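Beta-galactosidase (Marinomonas sp. ef1, PDB 6Y2K) probably hydrolyses terminal beta-D-galactose residues from beta-galactosides, as a cold-active glycoside hydrolase of family 42 that assembles into a hexamer. Local coordinates at residues 161-164 with 165-169; 178-182 with 183-187; 188-191 with 192-195. All coordinates share one frame; numbering follows the deposited sequence.

Contact 1. Residues 161-164 with 165-169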
# COMPACT_ATOMS: atom_id res chain seq x y z
N ARG A 161 29.68 17.08 -44.78
CA ARG A 161 30.60 16.45 -45.74
C ARG A 161 31.95 17.19 -45.83
O ARG A 161 32.99 16.54 -45.95
CB ARG A 161 29.94 16.32 -47.11
CG ARG A 161 28.77 15.36 -47.11
CD ARG A 161 27.93 15.52 -48.35
NE ARG A 161 26.97 14.43 -48.49
CZ ARG A 161 26.03 14.37 -49.42
NH1 ARG A 161 25.89 15.34 -50.32
NH2 ARG A 161 25.20 13.32 -49.45
N LEU A 162 31.92 18.52 -45.76
CA LEU A 162 33.16 19.32 -45.73
C LEU A 162 33.94 19.09 -44.43
O LEU A 162 35.17 18.94 -44.47
CB LEU A 162 32.87 20.82 -45.89
CG LEU A 162 32.39 21.30 -47.27
CD1 LEU A 162 32.05 22.79 -47.19
CD2 LEU A 162 33.42 21.04 -48.37
N TRP A 163 33.23 19.08 -43.31
CA TRP A 163 33.82 18.83 -41.99
C TRP A 163 34.49 17.46 -41.90
O TRP A 163 35.59 17.33 -41.35
CB TRP A 163 32.73 18.99 -40.91
CG TRP A 163 33.18 18.94 -39.47
CD1 TRP A 163 33.45 20.00 -38.65
CD2 TRP A 163 33.36 17.77 -38.67
NE1 TRP A 163 33.80 19.56 -37.39
CE2 TRP A 163 33.75 18.19 -37.38
CE3 TRP A 163 33.23 16.39 -38.93
CZ2 TRP A 163 34.01 17.29 -36.35
CZ3 TRP A 163 33.49 15.50 -37.89
CH2 TRP A 163 33.88 15.95 -36.62
N LEU A 164 33.85 16.44 -42.47
CA LEU A 164 34.42 15.08 -42.50
C LEU A 164 35.70 14.98 -43.35
O LEU A 164 36.65 14.29 -42.96
CB LEU A 164 33.38 14.07 -43.01
CG LEU A 164 32.18 13.77 -42.10
CD1 LEU A 164 31.15 12.96 -42.88
CD2 LEU A 164 32.61 13.04 -40.84
N ALA A 165 35.71 15.65 -44.50
CA ALA A 165 36.91 15.70 -45.35
C ALA A 165 38.08 16.35 -44.62
O ALA A 165 39.21 15.85 -44.67
CB ALA A 165 36.63 16.41 -46.67
N GLU A 166 37.79 17.45 -43.92
CA GLU A 166 38.80 18.14 -43.10
C GLU A 166 39.35 17.26 -41.97
O GLU A 166 40.55 17.25 -41.73
CB GLU A 166 38.20 19.44 -42.55
CG GLU A 166 39.13 20.33 -41.73
CD GLU A 166 40.38 20.77 -42.49
OE1 GLU A 166 40.28 21.03 -43.71
OE2 GLU A 166 41.45 20.87 -41.85
N LYS A 167 38.48 16.51 -41.30
CA LYS A 167 38.91 15.62 -40.22
C LYS A 167 39.70 14.41 -40.71
O LYS A 167 40.75 14.12 -40.17
CB LYS A 167 37.71 15.13 -39.39
CG LYS A 167 38.10 14.22 -38.24
CD LYS A 167 36.93 13.97 -37.30
CE LYS A 167 37.36 13.05 -36.17
NZ LYS A 167 36.32 12.91 -35.12
N TYR A 168 39.18 13.71 -41.71
CA TYR A 168 39.74 12.41 -42.13
C TYR A 168 40.68 12.44 -43.34
O TYR A 168 41.50 11.52 -43.51
CB TYR A 168 38.60 11.42 -42.38
CG TYR A 168 37.86 11.08 -41.10
CD1 TYR A 168 38.45 10.28 -40.13
CD2 TYR A 168 36.60 11.62 -40.83
CE1 TYR A 168 37.80 9.99 -38.94
CE2 TYR A 168 35.94 11.35 -39.64
CZ TYR A 168 36.54 10.53 -38.70
OH TYR A 168 35.90 10.24 -37.51
N GLY A 169 40.55 13.46 -44.20
CA GLY A 169 41.34 13.56 -45.44
C GLY A 169 40.80 12.72 -46.58
O GLY A 169 40.48 13.25 -47.65
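W163 and K167 lie side by side, one helical turn apart, and point the same way. With CG opposite the backbone nitrogen in both (chi1 -173° for W163 and -179° for K167), indole and lysine chain leave the helix in the same direction, which lets them meet. The lysine is extended beyond CG, and its CD methylene reaches the six-membered end of the indole. K167 CD meets W163 CH2 at 3.7 Å, approaching the ring obliquely. The polar ends have other partners. K167 NZ makes salt bridges to D210 and E502, and W163 NE1 bonds to D217.

L164 and Y168 form a second pair of the same spacing, also alongside each other. The branch that touches is CD2 of L164, which sits in the plane of the phenol at its edge, 3.9 Å from Y168 CE2. The same methyl also lies in plane at the edge of the W163 indole. The phenol is held from another direction too: K167 CG lies over the centre of one face, 3.8 Å above the ring plane. Y168 OH ends on D210, an acid it shares with K167.

The backbone sets this spacing. K167 N bonds to W163 O at 3.0 Å, and Y168 N to L164 O at 2.9 Å. The bonds from A165 N to R161 O and from E166 N to L162 O belong to the same series. A last bond runs from G169 N to A165 O at 2.8 Å. G169 then leaves the helix with positive phi, a conformation that suits glycine. These are the i to i+4 side-chain contacts of an alpha-helix end, here helix 154-168, which packs on helix 205-233 in the long connection between barrel strands 134-138 and 238-244.

Contact 2. Residues 178-182 with 183-187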
# COMPACT_ATOMS: atom_id res chain seq x y z
N TRP A 178 35.15 4.64 -38.61
CA TRP A 178 33.74 4.33 -38.29
C TRP A 178 33.43 2.82 -38.24
O TRP A 178 32.35 2.42 -37.77
CB TRP A 178 32.81 4.98 -39.33
CG TRP A 178 32.67 6.47 -39.28
CD1 TRP A 178 33.51 7.36 -38.67
CD2 TRP A 178 31.65 7.25 -39.91
NE1 TRP A 178 33.04 8.65 -38.86
CE2 TRP A 178 31.91 8.60 -39.62
CE3 TRP A 178 30.52 6.93 -40.67
CZ2 TRP A 178 31.09 9.64 -40.08
CZ3 TRP A 178 29.70 7.96 -41.14
CH2 TRP A 178 29.99 9.30 -40.84
N GLY A 179 34.33 1.98 -38.76
CA GLY A 179 34.06 0.54 -38.88
C GLY A 179 32.96 0.20 -39.88
O GLY A 179 32.15 -0.70 -39.65
N ASN A 180 32.95 0.90 -41.02
CA ASN A 180 31.85 0.80 -41.99
C ASN A 180 31.80 -0.51 -42.79
O ASN A 180 30.87 -0.71 -43.58
CB ASN A 180 31.86 2.01 -42.94
CG ASN A 180 31.35 3.28 -42.28
OD1 ASN A 180 30.60 3.23 -41.29
ND2 ASN A 180 31.74 4.44 -42.83
N VAL A 181 32.77 -1.40 -42.57
CA VAL A 181 32.61 -2.80 -43.02
C VAL A 181 31.34 -3.44 -42.43
O VAL A 181 30.67 -4.25 -43.09
CB VAL A 181 33.87 -3.64 -42.69
CG1 VAL A 181 34.06 -3.81 -41.18
CG2 VAL A 181 33.79 -5.00 -43.38
N PHE A 182 31.02 -3.05 -41.20
CA PHE A 182 29.80 -3.49 -40.51
C PHE A 182 28.54 -3.08 -41.29
O PHE A 182 28.41 -1.92 -41.71
CB PHE A 182 29.79 -2.90 -39.09
CG PHE A 182 28.70 -3.45 -38.21
CD1 PHE A 182 28.80 -4.73 -37.67
CD2 PHE A 182 27.57 -2.68 -37.92
CE1 PHE A 182 27.80 -5.24 -36.87
CE2 PHE A 182 26.57 -3.19 -37.10
CZ PHE A 182 26.68 -4.47 -36.57
N TRP A 183 27.65 -4.04 -41.50
CA TRP A 183 26.42 -3.85 -42.28
C TRP A 183 26.63 -3.18 -43.65
O TRP A 183 25.76 -2.46 -44.14
CB TRP A 183 25.37 -3.07 -41.45
CG TRP A 183 24.86 -3.79 -40.23
CD1 TRP A 183 25.05 -5.10 -39.89
CD2 TRP A 183 24.00 -3.24 -39.21
NE1 TRP A 183 24.40 -5.39 -38.72
CE2 TRP A 183 23.75 -4.26 -38.28
CE3 TRP A 183 23.46 -1.97 -38.99
CZ2 TRP A 183 22.98 -4.07 -37.14
CZ3 TRP A 183 22.68 -1.77 -37.86
CH2 TRP A 183 22.45 -2.82 -36.95
N SER A 184 27.77 -3.45 -44.29
CA SER A 184 28.10 -2.87 -45.60
C SER A 184 27.82 -1.36 -45.70
O SER A 184 27.19 -0.88 -46.65
CB SER A 184 27.38 -3.66 -46.71
OG SER A 184 28.00 -4.93 -46.92
N MET A 185 28.28 -0.62 -44.70
CA MET A 185 28.08 0.83 -44.66
C MET A 185 29.12 1.63 -45.49
O MET A 185 28.97 2.85 -45.65
CB MET A 185 28.07 1.33 -43.20
CG MET A 185 26.79 1.00 -42.43
SD MET A 185 26.72 1.68 -40.75
CE MET A 185 27.98 0.73 -39.91
N ASP A 186 30.15 0.96 -46.00
CA ASP A 186 31.30 1.62 -46.66
C ASP A 186 30.89 2.64 -47.73
O ASP A 186 30.10 2.32 -48.63
CB ASP A 186 32.23 0.59 -47.31
CG ASP A 186 33.00 -0.24 -46.29
OD1 ASP A 186 33.66 0.36 -45.40
OD2 ASP A 186 32.94 -1.49 -46.39
N TYR A 187 31.44 3.85 -47.62
CA TYR A 187 31.24 4.92 -48.60
C TYR A 187 32.40 5.00 -49.60
O TYR A 187 33.56 4.87 -49.22
CB TYR A 187 31.09 6.27 -47.87
CG TYR A 187 29.99 6.22 -46.84
CD1 TYR A 187 28.65 6.31 -47.22
CD2 TYR A 187 30.28 6.02 -45.50
CE1 TYR A 187 27.63 6.24 -46.28
CE2 TYR A 187 29.27 5.95 -44.55
CZ TYR A 187 27.94 6.06 -44.95
OH TYR A 187 26.93 5.97 -44.01
O HOH W 1 27.77 5.01 -41.60
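F182 and W183, neighbours in sequence, stack face to face. The phenyl centroid lies 3.8 Å from that of the indole five-membered ring, with 27° between the planes. F182 CG is anti to its backbone N (chi1 -171°) and W183 CG anti to its carbonyl carbon, which brings the rings alongside. F182 CE2 sits over the centre of the indole and comes within 3.2 Å of W183 CE2, a tight approach. M185 CE meets the phenyl at its edge, in plane, 4.0 Å from F182 CD2.

N180 ND2 reaches the edge of the Y187 ring, 3.4 Å from Y187 CE2, with amide and ring planes 83° apart. Water 1 lies 2.7 Å from Y187 OH and gives a weak bond to N180 OD1.

S184 N bonds to V181 O at 3.2 Å and M185 N to F182 O at 3.3 Å. M185 N also makes a weak bond to N180 O. Further out, N175 and N204 bond to the N180 amide, which fixes its rotation. On the second subunit, F37 O and S40 N bond to S184 OG, S40 OG bonds to D186 OD2, and the F37 ring meets W183.

A glycerol, probably from the crystallisation liquor, lies about 5 Å from W183, a side chain probably lent to a neighbour's active site, as in family 42 relatives. An aromatic stack thus sits beside polar groups satisfied within the chain and across the subunit boundary.

Contact 3. Residues 188-191 with 192-195; sequences RSFD and EIEL
R188 and E192 are joined across a short 3-10 turn in the long loop between helices 171-178 and 205-233. Both oxygens of the E192 carboxylate are used. OE1 takes the backbone N of R188 at 2.9 Å, nearly straight at 170°. OE2 takes R188 NE in a 2.8 Å salt bridge, with the acceptor in the guanidinium plane but the donor above the carboxylate plane. R188 NH2 adds a weak bond to OE2, and water 2 links the same two atoms. The arginine chain bends at chi3 (-58°), which turns NE back to the acid. Its NH1 bonds to T45 of the second subunit. An alanine in place of E192 would probably leave R188 N and NE without their acceptors and the guanidinium freer to turn.

S189 follows, and its O accepts E192 N at 3.2 Å. The next bond of the turn runs from I193 N to F190 O at 3.1 Å. The F190 and I193 side chains lie alongside each other and point the same way, with F190 CD1 4.1 Å from I193 CD1.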
# COMPACT_ATOMS: atom_id res chain seq x y z
N ARG A 188 32.05 5.23 -50.87
CA ARG A 188 33.04 5.46 -51.92
C ARG A 188 33.62 6.87 -51.89
O ARG A 188 34.71 7.11 -52.43
CB ARG A 188 32.40 5.25 -53.30
CG ARG A 188 31.88 3.85 -53.56
CD ARG A 188 31.55 3.67 -55.04
NE ARG A 188 30.56 4.66 -55.50
CZ ARG A 188 30.31 4.96 -56.77
NH1 ARG A 188 30.96 4.35 -57.76
NH2 ARG A 188 29.40 5.88 -57.06
N SER A 189 32.88 7.81 -51.30
CA SER A 189 33.27 9.21 -51.25
C SER A 189 32.51 9.92 -50.12
O SER A 189 31.50 9.41 -49.63
CB SER A 189 32.94 9.90 -52.58
OG SER A 189 31.52 9.93 -52.81
N PHE A 190 32.99 11.09 -49.73
CA PHE A 190 32.28 11.87 -48.72
C PHE A 190 30.87 12.24 -49.17
O PHE A 190 29.96 12.26 -48.33
CB PHE A 190 33.06 13.12 -48.33
CG PHE A 190 34.36 12.81 -47.64
CD1 PHE A 190 34.36 12.25 -46.37
CD2 PHE A 190 35.58 13.09 -48.25
CE1 PHE A 190 35.55 11.96 -45.71
CE2 PHE A 190 36.77 12.81 -47.60
CZ PHE A 190 36.76 12.24 -46.33
N ASP A 191 30.66 12.47 -50.47
CA ASP A 191 29.35 12.89 -51.00
C ASP A 191 28.31 11.76 -51.07
O ASP A 191 27.17 12.00 -51.46
CB ASP A 191 29.52 13.56 -52.37
CG ASP A 191 30.23 14.91 -52.28
OD1 ASP A 191 30.34 15.48 -51.17
OD2 ASP A 191 30.68 15.40 -53.33
N GLU A 192 28.70 10.53 -50.72
CA GLU A 192 27.74 9.44 -50.51
C GLU A 192 27.13 9.44 -49.10
O GLU A 192 26.08 8.83 -48.88
CB GLU A 192 28.36 8.07 -50.79
CG GLU A 192 28.53 7.75 -52.26
CD GLU A 192 28.87 6.29 -52.53
OE1 GLU A 192 29.30 5.57 -51.58
OE2 GLU A 192 28.71 5.85 -53.69
N ILE A 193 27.79 10.12 -48.16
CA ILE A 193 27.39 10.08 -46.76
C ILE A 193 26.14 10.96 -46.57
O ILE A 193 26.08 12.08 -47.08
CB ILE A 193 28.53 10.55 -45.82
CG1 ILE A 193 29.75 9.62 -45.97
CG2 ILE A 193 28.05 10.57 -44.38
CD1 ILE A 193 31.00 10.09 -45.26
N GLU A 194 25.15 10.42 -45.87
CA GLU A 194 23.90 11.11 -45.60
C GLU A 194 23.85 11.58 -44.15
O GLU A 194 24.72 11.26 -43.34
CB GLU A 194 22.70 10.18 -45.89
CG GLU A 194 22.60 9.66 -47.32
CD GLU A 194 22.23 10.70 -48.37
OE1 GLU A 194 21.78 11.81 -48.02
OE2 GLU A 194 22.40 10.39 -49.57
N LEU A 195 22.80 12.34 -43.82
CA LEU A 195 22.50 12.69 -42.44
C LEU A 195 22.10 11.40 -41.69
O LEU A 195 21.61 10.46 -42.33
CB LEU A 195 21.36 13.72 -42.39
CG LEU A 195 21.65 15.07 -43.05
CD1 LEU A 195 20.36 15.87 -43.23
CD2 LEU A 195 22.68 15.85 -42.25
O HOH W 2 26.78 6.79 -55.34
O HOH W 3 23.78 11.85 -51.51

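The three contacts follow one another between barrel strands 134-138 and 238-244. Contact 1 is a surface helix end within one chain. Contact 2 is buried, and contact 3 is partly buried; both also meet the second subunit. Their chemistry differs accordingly. Contact 1 has regular helical bonds and aliphatic-aromatic packing, contact 2 an aromatic stack on an irregular turn, and contact 3 a salt bridge over a 3-10 turn. They touch one another. R161 NH2 probably bonds to I193 O at 2.8 Å, L164 CD2 packs 3.8 Å from W178 CZ2, and Y187 CG lies 3.5 Å from I193 CG1. L174 of helix 171-178 touches residues of all three.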